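Local coordinates for microcompartments protein (Desulfitobacterium hafniense, PDB 3NWG) that probably forms part of the protein shell of a bacterial microcompartment, as a tandem BMC-domain protein related to PduT, at residues P79-A84 with V124-G129. Sequence-based numbering, arbitrary orientation.
Sequences PQVLTA and VEIRIG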
ATOM      1  N   PRO A  79       8.854  28.879   0.966  1.00 63.71           N
ATOM      2  CA  PRO A  79       7.823  28.080   0.289  1.00 64.75           C
ATOM      3  C   PRO A  79       8.173  26.606   0.130  1.00 64.80           C
ATOM      4  O   PRO A  79       7.272  25.770   0.120  1.00 65.01           O
ATOM      5  CB  PRO A  79       7.696  28.736  -1.095  1.00 66.45           C
ATOM      6  CG  PRO A  79       8.697  29.831  -1.137  1.00 66.76           C
ATOM      7  CD  PRO A  79       9.122  30.135   0.256  1.00 65.28           C
ATOM      8  N   GLN A  80       9.462  26.294   0.016  1.00 65.52           N
ATOM      9  CA  GLN A  80       9.897  24.920  -0.232  1.00 66.14           C
ATOM     10  C   GLN A  80       9.793  24.048   0.994  1.00 65.32           C
ATOM     11  O   GLN A  80       9.579  22.853   0.878  1.00 65.13           O
ATOM     12  CB  GLN A  80      11.326  24.883  -0.751  1.00 66.65           C
ATOM     13  CG  GLN A  80      11.448  25.174  -2.233  1.00 69.57           C
ATOM     14  CD  GLN A  80      12.801  24.806  -2.776  1.00 70.41           C
ATOM     15  OE1 GLN A  80      13.802  25.479  -2.515  1.00 70.17           O
ATOM     16  NE2 GLN A  80      12.842  23.724  -3.541  1.00 72.22           N
ATOM     17  N   VAL A  81       9.959  24.644   2.167  1.00 58.17           N
ATOM     18  CA  VAL A  81       9.745  23.926   3.410  1.00 59.21           C
ATOM     19  C   VAL A  81       8.322  23.362   3.458  1.00 60.67           C
ATOM     20  O   VAL A  81       8.116  22.203   3.828  1.00 60.98           O
ATOM     21  CB  VAL A  81       9.990  24.822   4.627  1.00 58.96           C
ATOM     22  CG1 VAL A  81       9.595  24.096   5.904  1.00 58.01           C
ATOM     23  CG2 VAL A  81      11.454  25.287   4.668  1.00 58.20           C
ATOM     24  N   LEU A  82       7.346  24.171   3.058  1.00 62.12           N
ATOM     25  CA  LEU A  82       5.953  23.750   3.118  1.00 63.56           C
ATOM     26  C   LEU A  82       5.681  22.623   2.133  1.00 64.70           C
ATOM     27  O   LEU A  82       5.156  21.581   2.515  1.00 65.05           O
ATOM     28  CB  LEU A  82       5.005  24.926   2.886  1.00 63.32           C
ATOM     29  CG  LEU A  82       5.223  26.110   3.826  1.00 63.92           C
ATOM     30  CD1 LEU A  82       4.561  27.341   3.265  1.00 63.86           C
ATOM     31  CD2 LEU A  82       4.758  25.816   5.260  1.00 65.04           C
ATOM     32  N   THR A  83       6.058  22.815   0.876  1.00 65.96           N
ATOM     33  CA  THR A  83       5.832  21.778  -0.117  1.00 67.83           C
ATOM     34  C   THR A  83       6.568  20.472   0.258  1.00 68.88           C
ATOM     35  O   THR A  83       6.023  19.385   0.089  1.00 69.33           O
ATOM     36  CB  THR A  83       6.170  22.258  -1.558  1.00 67.87           C
ATOM     37  OG1 THR A  83       7.471  22.850  -1.581  1.00 68.66           O
ATOM     38  CG2 THR A  83       5.170  23.310  -2.031  1.00 68.47           C
ATOM     39  N   ALA A  84       7.780  20.584   0.800  1.00 70.02           N
ATOM     40  CA  ALA A  84       8.550  19.412   1.216  1.00 71.40           C
ATOM     41  C   ALA A  84       7.823  18.629   2.299  1.00 72.69           C
ATOM     42  O   ALA A  84       7.686  17.407   2.191  1.00 72.93           O
ATOM     43  CB  ALA A  84       9.945  19.806   1.688  1.00 71.03           C
ATOM     44  N   VAL A 124      14.470  18.307  -0.914  1.00 63.77           N
ATOM     45  CA  VAL A 124      13.987  17.104  -1.592  1.00 65.73           C
ATOM     46  C   VAL A 124      12.860  16.457  -0.787  1.00 66.72           C
ATOM     47  O   VAL A 124      11.791  16.184  -1.329  1.00 67.76           O
ATOM     48  CB  VAL A 124      15.117  16.099  -1.899  1.00 65.62           C
ATOM     49  CG1 VAL A 124      14.571  14.895  -2.638  1.00 66.48           C
ATOM     50  CG2 VAL A 124      16.202  16.761  -2.718  1.00 65.54           C
ATOM     51  N   GLU A 125      13.103  16.219   0.501  1.00 66.94           N
ATOM     52  CA  GLU A 125      12.054  15.745   1.402  1.00 67.95           C
ATOM     53  C   GLU A 125      12.297  16.119   2.859  1.00 67.18           C
ATOM     54  O   GLU A 125      13.422  16.392   3.282  1.00 66.46           O
ATOM     55  CB  GLU A 125      11.809  14.233   1.249  1.00 69.05           C
ATOM     56  CG  GLU A 125      12.768  13.305   1.983  1.00 71.23           C
ATOM     57  CD  GLU A 125      12.398  11.826   1.809  1.00 76.77           C
ATOM     58  OE1 GLU A 125      13.147  10.940   2.306  1.00 78.46           O
ATOM     59  OE2 GLU A 125      11.358  11.542   1.167  1.00 78.88           O
ATOM     60  N   ILE A 126      11.206  16.147   3.609  1.00 67.96           N
ATOM     61  CA  ILE A 126      11.240  16.351   5.041  1.00 68.16           C
ATOM     62  C   ILE A 126      10.529  15.176   5.696  1.00 69.97           C
ATOM     63  O   ILE A 126       9.455  14.767   5.265  1.00 70.49           O
ATOM     64  CB  ILE A 126      10.585  17.693   5.432  1.00 67.22           C
ATOM     65  CG1 ILE A 126      11.493  18.852   4.993  1.00 66.39           C
ATOM     66  CG2 ILE A 126      10.292  17.737   6.923  1.00 65.29           C
ATOM     67  CD1 ILE A 126      10.911  20.260   5.184  1.00 65.58           C
ATOM     68  N   ARG A 127      11.140  14.611   6.725  1.00 71.60           N
ATOM     69  CA  ARG A 127      10.478  13.551   7.447  1.00 74.13           C
ATOM     70  C   ARG A 127      10.347  13.912   8.903  1.00 74.64           C
ATOM     71  O   ARG A 127      11.311  13.891   9.658  1.00 73.97           O
ATOM     72  CB  ARG A 127      11.195  12.215   7.259  1.00 75.42           C
ATOM     73  CG  ARG A 127      11.169  11.694   5.828  1.00 78.25           C
ATOM     74  CD  ARG A 127      10.021  10.743   5.566  1.00 82.80           C
ATOM     75  NE  ARG A 127      10.471   9.695   4.649  1.00 87.61           N
ATOM     76  CZ  ARG A 127      10.900   8.486   5.027  1.00 90.48           C
ATOM     77  NH1 ARG A 127      11.305   7.611   4.112  1.00 91.94           N
ATOM     78  NH2 ARG A 127      10.921   8.145   6.318  1.00 90.92           N
ATOM     79  N   ILE A 128       9.126  14.286   9.257  1.00 76.60           N
ATOM     80  CA  ILE A 128       8.687  14.458  10.630  1.00 78.65           C
ATOM     81  C   ILE A 128       8.325  13.074  11.200  1.00 81.17           C
ATOM     82  O   ILE A 128       7.692  12.268  10.512  1.00 82.33           O
ATOM     83  CB  ILE A 128       7.466  15.410  10.633  1.00 78.19           C
ATOM     84  CG1 ILE A 128       7.887  16.832  10.987  1.00 78.07           C
ATOM     85  CG2 ILE A 128       6.394  14.965  11.607  1.00 79.35           C
ATOM     86  CD1 ILE A 128       8.767  17.507   9.968  1.00 78.67           C
ATOM     87  N   GLY A 129       8.728  12.778  12.433  1.00 83.26           N
ATOM     88  CA  GLY A 129       8.351  11.496  13.042  1.00 87.28           C
ATOM     89  C   GLY A 129       9.527  10.579  13.356  1.00 90.13           C
ATOM     90  O   GLY A 129      10.294  10.867  14.282  1.00 90.55           O
TER
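I126 meets A84 and V81 in a small apolar contact between helix 79-85 and strand 122-127. The end of the I126 side chain does the touching. I126 CD1 lies 3.7 Å from A84 CB. I126 CG1 is 3.8 Å from the same methyl, A84 CB. The A84 methyl points at the strand and sits against this CG1-CD1 arm. The arm is extended (chi2 174°), which carries CD1 out to the helix. V81 joins through one branch. V81 CG1 stands 4.1 Å from I126 CD1, although the CA-CB bond of V81 points away from the strand. The same I126 CD1 also rests 3.7 Å from the backbone O of V81. No hydrogen bond links the two segments, so packing alone joins them here.

Other polar contacts lie within the segments. In the helix, Q80 O accepts both A84 N (2.9 Å) and T83 OG1 (3.2 Å), from the same face of its carbonyl plane. The hydroxyl sits well above that plane. On the strand, R127 NE and E125 OE1 form a long salt bridge of 3.8 Å, by charge alone.

Helix 79-85 follows strand 68-74 and precedes strand 96-102. Strand 122-127 is, within this chain, at the edge of its four-stranded antiparallel sheet. V124 and E125 form a classic beta bulge opposite T139 of strand 136-142. I126 also packs on V138 there and on L108 and A112 of helix 105-117, while V81 reaches D113 of that helix.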